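Local structure of CRISPR system Cmr subunit Cmr1-1 (Pyrococcus furiosus, 4W8Z) at residues G232-F244 against F286-I299. The protein binds RNA as a capping subunit of the type III-B Cmr ribonucleoprotein complex, which takes part in CRISPR immunity against invading genetic elements. Numbering follows the deposited sequence.
Sequences GPGKNTWEVLAQF and FGVVEIGGKPYGRI
Phe244 and Phe286 meet in an offset stack, with ring centroids 4.3 Å apart and planes inclined by 25°. The two side chains run past one another head to tail, and Phe286 CD1 lies over the middle of the Phe244 ring, 3.5 Å from Phe244 CG. Phe286 gets there with CG between its own backbone N and carbonyl carbon (chi1 59°). The rim of the Phe244 ring reaches the hairpin backbone, CE2 lying 3.5 Å from Gly287 O, while Phe231 of strand 226-231 packs edge-to-face with this ring. One helical turn earlier, Val240 spreads its branches: CG1, anti to the backbone N, sits 3.6 Å from Gly297 CA, and CG2 lies against the carbonyl O of Pro295. Val288 CG2 fills in between Val240 CG1 and Thr237 CG2, 4.1 Å from the latter. Ahead of the helix, Pro233, which follows a cis peptide bond, lies over one face of Tyr296; its CB is 4.0 Å from the ring centroid, a CH-pi contact. The loop is pinned by Gly234 N, which donates to Pro295 O (3.0 Å), and Asn236 N-caps the helix through OD1 to Glu239 N. Helix 237-244 runs at 20° to strand 294-299, lying along the face of an antiparallel beta hairpin with a type I' turn, a helix-on-sheet arrangement consistent with the ferredoxin-like RAMP fold of the C-terminal Cmr1 region.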
# COMPACT_ATOMS: atom_id res chain seq x y z
N GLY A 232 -0.77 -6.72 -16.72
CA GLY A 232 -2.10 -7.17 -17.07
C GLY A 232 -2.59 -6.57 -18.37
O GLY A 232 -1.80 -6.12 -19.19
N PRO A 233 -3.92 -6.53 -18.55
CA PRO A 233 -4.94 -6.93 -17.57
C PRO A 233 -5.11 -8.44 -17.46
O PRO A 233 -4.65 -9.17 -18.34
CB PRO A 233 -6.22 -6.30 -18.14
CG PRO A 233 -5.99 -6.30 -19.61
CD PRO A 233 -4.52 -6.03 -19.80
N GLY A 234 -5.75 -8.90 -16.39
CA GLY A 234 -6.07 -10.31 -16.25
C GLY A 234 -7.54 -10.56 -16.55
O GLY A 234 -8.31 -9.62 -16.75
N LYS A 235 -7.92 -11.84 -16.59
CA LYS A 235 -9.32 -12.21 -16.79
C LYS A 235 -10.18 -11.61 -15.69
O LYS A 235 -11.22 -11.01 -15.95
CB LYS A 235 -9.49 -13.73 -16.81
CG LYS A 235 -9.34 -14.38 -18.17
CD LYS A 235 -9.82 -15.81 -18.10
CE LYS A 235 -11.23 -15.88 -17.52
NZ LYS A 235 -11.67 -17.28 -17.26
N ASN A 236 -9.73 -11.79 -14.46
CA ASN A 236 -10.43 -11.31 -13.28
C ASN A 236 -9.42 -11.02 -12.18
O ASN A 236 -8.22 -11.23 -12.36
CB ASN A 236 -11.46 -12.34 -12.81
CG ASN A 236 -10.87 -13.72 -12.68
OD1 ASN A 236 -10.04 -13.98 -11.81
ND2 ASN A 236 -11.30 -14.64 -13.54
N THR A 237 -9.91 -10.54 -11.04
CA THR A 237 -9.04 -10.18 -9.93
C THR A 237 -8.29 -11.39 -9.40
O THR A 237 -7.08 -11.33 -9.18
CB THR A 237 -9.83 -9.52 -8.79
OG1 THR A 237 -10.57 -8.41 -9.29
CG2 THR A 237 -8.88 -9.04 -7.69
N TRP A 238 -9.00 -12.49 -9.21
CA TRP A 238 -8.41 -13.70 -8.65
C TRP A 238 -7.24 -14.21 -9.49
O TRP A 238 -6.28 -14.76 -8.94
CB TRP A 238 -9.47 -14.80 -8.51
CG TRP A 238 -10.44 -14.59 -7.39
CD1 TRP A 238 -11.79 -14.39 -7.51
CD2 TRP A 238 -10.15 -14.57 -5.99
NE1 TRP A 238 -12.36 -14.25 -6.26
CE2 TRP A 238 -11.37 -14.36 -5.31
CE3 TRP A 238 -8.98 -14.72 -5.24
CZ2 TRP A 238 -11.45 -14.28 -3.92
CZ3 TRP A 238 -9.06 -14.64 -3.86
CH2 TRP A 238 -10.29 -14.43 -3.22
N GLU A 239 -7.31 -14.02 -10.80
CA GLU A 239 -6.24 -14.46 -11.69
C GLU A 239 -4.97 -13.65 -11.42
O GLU A 239 -3.87 -14.20 -11.41
CB GLU A 239 -6.65 -14.33 -13.15
CG GLU A 239 -5.74 -15.09 -14.11
CD GLU A 239 -5.92 -14.68 -15.56
OE1 GLU A 239 -5.71 -13.49 -15.87
OE2 GLU A 239 -6.28 -15.55 -16.38
N VAL A 240 -5.14 -12.35 -11.20
CA VAL A 240 -4.02 -11.47 -10.87
C VAL A 240 -3.39 -11.87 -9.54
O VAL A 240 -2.17 -12.02 -9.45
CB VAL A 240 -4.47 -10.00 -10.80
CG1 VAL A 240 -3.40 -9.14 -10.16
CG2 VAL A 240 -4.82 -9.50 -12.19
N LEU A 241 -4.22 -12.06 -8.53
CA LEU A 241 -3.76 -12.51 -7.22
C LEU A 241 -3.03 -13.85 -7.31
O LEU A 241 -2.04 -14.07 -6.62
CB LEU A 241 -4.94 -12.62 -6.25
CG LEU A 241 -5.47 -11.30 -5.68
CD1 LEU A 241 -6.77 -11.51 -4.94
CD2 LEU A 241 -4.43 -10.67 -4.77
N ALA A 242 -3.52 -14.73 -8.18
CA ALA A 242 -2.90 -16.04 -8.36
C ALA A 242 -1.51 -15.92 -8.97
O ALA A 242 -0.62 -16.72 -8.66
CB ALA A 242 -3.78 -16.93 -9.22
N GLN A 243 -1.32 -14.93 -9.83
CA GLN A 243 -0.00 -14.68 -10.42
C GLN A 243 1.00 -14.27 -9.34
O GLN A 243 2.13 -14.75 -9.32
CB GLN A 243 -0.08 -13.61 -11.51
CG GLN A 243 -0.42 -14.15 -12.89
CD GLN A 243 0.69 -15.00 -13.47
OE1 GLN A 243 1.85 -14.90 -13.06
NE2 GLN A 243 0.35 -15.85 -14.44
N PHE A 244 0.56 -13.38 -8.45
CA PHE A 244 1.37 -12.97 -7.31
C PHE A 244 1.75 -14.17 -6.45
O PHE A 244 2.85 -14.24 -5.90
CB PHE A 244 0.61 -11.94 -6.47
CG PHE A 244 0.68 -10.54 -7.00
CD1 PHE A 244 1.89 -9.96 -7.33
CD2 PHE A 244 -0.48 -9.79 -7.18
CE1 PHE A 244 1.95 -8.67 -7.82
CE2 PHE A 244 -0.43 -8.50 -7.67
CZ PHE A 244 0.79 -7.94 -7.99
N PHE A 286 2.40 -5.01 -3.04
CA PHE A 286 1.60 -5.26 -4.23
C PHE A 286 0.12 -5.37 -3.90
O PHE A 286 -0.27 -5.58 -2.74
CB PHE A 286 2.08 -6.51 -4.98
CG PHE A 286 2.06 -7.78 -4.16
CD1 PHE A 286 0.93 -8.58 -4.11
CD2 PHE A 286 3.19 -8.20 -3.49
CE1 PHE A 286 0.92 -9.75 -3.38
CE2 PHE A 286 3.19 -9.37 -2.76
CZ PHE A 286 2.05 -10.15 -2.70
N GLY A 287 -0.70 -5.21 -4.93
CA GLY A 287 -2.14 -5.22 -4.80
C GLY A 287 -2.75 -5.16 -6.19
O GLY A 287 -2.08 -5.47 -7.17
N VAL A 288 -4.02 -4.77 -6.26
CA VAL A 288 -4.72 -4.75 -7.54
C VAL A 288 -5.29 -3.36 -7.84
O VAL A 288 -6.00 -2.78 -7.02
CB VAL A 288 -5.86 -5.78 -7.56
CG1 VAL A 288 -6.53 -5.83 -8.93
CG2 VAL A 288 -5.32 -7.16 -7.18
N VAL A 289 -4.98 -2.84 -9.02
CA VAL A 289 -5.53 -1.57 -9.47
C VAL A 289 -6.46 -1.82 -10.65
O VAL A 289 -6.21 -2.68 -11.49
CB VAL A 289 -4.40 -0.57 -9.85
CG1 VAL A 289 -3.56 -1.10 -11.01
CG2 VAL A 289 -4.98 0.82 -10.17
N GLU A 290 -7.56 -1.06 -10.71
CA GLU A 290 -8.47 -1.16 -11.84
C GLU A 290 -8.19 -0.06 -12.86
O GLU A 290 -8.23 1.13 -12.54
CB GLU A 290 -9.92 -1.10 -11.36
CG GLU A 290 -10.94 -1.22 -12.48
CD GLU A 290 -12.34 -1.47 -11.96
OE1 GLU A 290 -12.49 -2.30 -11.03
OE2 GLU A 290 -13.29 -0.83 -12.47
N ILE A 291 -7.89 -0.47 -14.09
CA ILE A 291 -7.63 0.46 -15.18
C ILE A 291 -8.50 0.11 -16.38
O ILE A 291 -8.41 -1.00 -16.91
CB ILE A 291 -6.14 0.45 -15.61
CG1 ILE A 291 -5.23 0.56 -14.39
CG2 ILE A 291 -5.86 1.58 -16.58
CD1 ILE A 291 -3.76 0.40 -14.71
N GLY A 292 -9.33 1.05 -16.81
CA GLY A 292 -10.23 0.80 -17.93
C GLY A 292 -11.21 -0.32 -17.64
O GLY A 292 -11.61 -1.06 -18.54
N GLY A 293 -11.59 -0.47 -16.38
CA GLY A 293 -12.54 -1.50 -15.99
C GLY A 293 -11.97 -2.90 -15.98
O GLY A 293 -12.72 -3.88 -15.98
N LYS A 294 -10.64 -3.00 -15.98
CA LYS A 294 -9.98 -4.30 -15.95
C LYS A 294 -8.91 -4.35 -14.85
O LYS A 294 -8.28 -3.34 -14.55
CB LYS A 294 -9.36 -4.61 -17.32
CG LYS A 294 -10.37 -4.76 -18.44
CD LYS A 294 -9.69 -4.98 -19.78
CE LYS A 294 -10.71 -5.02 -20.91
NZ LYS A 294 -10.06 -5.17 -22.24
N PRO A 295 -8.72 -5.53 -14.24
CA PRO A 295 -7.78 -5.68 -13.12
C PRO A 295 -6.32 -5.80 -13.55
O PRO A 295 -5.99 -6.59 -14.43
CB PRO A 295 -8.26 -6.96 -12.44
CG PRO A 295 -8.86 -7.76 -13.54
CD PRO A 295 -9.49 -6.76 -14.48
N TYR A 296 -5.46 -5.01 -12.91
CA TYR A 296 -4.02 -5.08 -13.13
C TYR A 296 -3.31 -5.36 -11.81
O TYR A 296 -3.77 -4.93 -10.75
CB TYR A 296 -3.49 -3.78 -13.72
CG TYR A 296 -3.85 -3.51 -15.16
CD1 TYR A 296 -5.15 -3.20 -15.53
CD2 TYR A 296 -2.87 -3.51 -16.15
CE1 TYR A 296 -5.48 -2.94 -16.84
CE2 TYR A 296 -3.19 -3.25 -17.46
CZ TYR A 296 -4.49 -2.96 -17.80
OH TYR A 296 -4.81 -2.70 -19.11
N GLY A 297 -2.19 -6.06 -11.87
CA GLY A 297 -1.34 -6.19 -10.70
C GLY A 297 -0.61 -4.88 -10.48
O GLY A 297 -0.10 -4.29 -11.43
N ARG A 298 -0.58 -4.39 -9.25
CA ARG A 298 0.12 -3.14 -8.96
C ARG A 298 1.28 -3.38 -8.00
O ARG A 298 1.11 -3.99 -6.95
CB ARG A 298 -0.84 -2.11 -8.36
CG ARG A 298 -0.19 -0.78 -8.03
CD ARG A 298 -1.19 0.20 -7.48
NE ARG A 298 -1.79 -0.29 -6.23
CZ ARG A 298 -3.08 -0.17 -5.92
NH1 ARG A 298 -3.91 0.44 -6.77
NH2 ARG A 298 -3.53 -0.64 -4.77
N ILE A 299 2.46 -2.88 -8.37
CA ILE A 299 3.64 -3.02 -7.54
C ILE A 299 4.23 -1.65 -7.23
O ILE A 299 4.40 -0.82 -8.12
CB ILE A 299 4.72 -3.88 -8.22
CG1 ILE A 299 4.18 -5.29 -8.47
CG2 ILE A 299 5.98 -3.94 -7.39
CD1 ILE A 299 4.34 -5.74 -9.89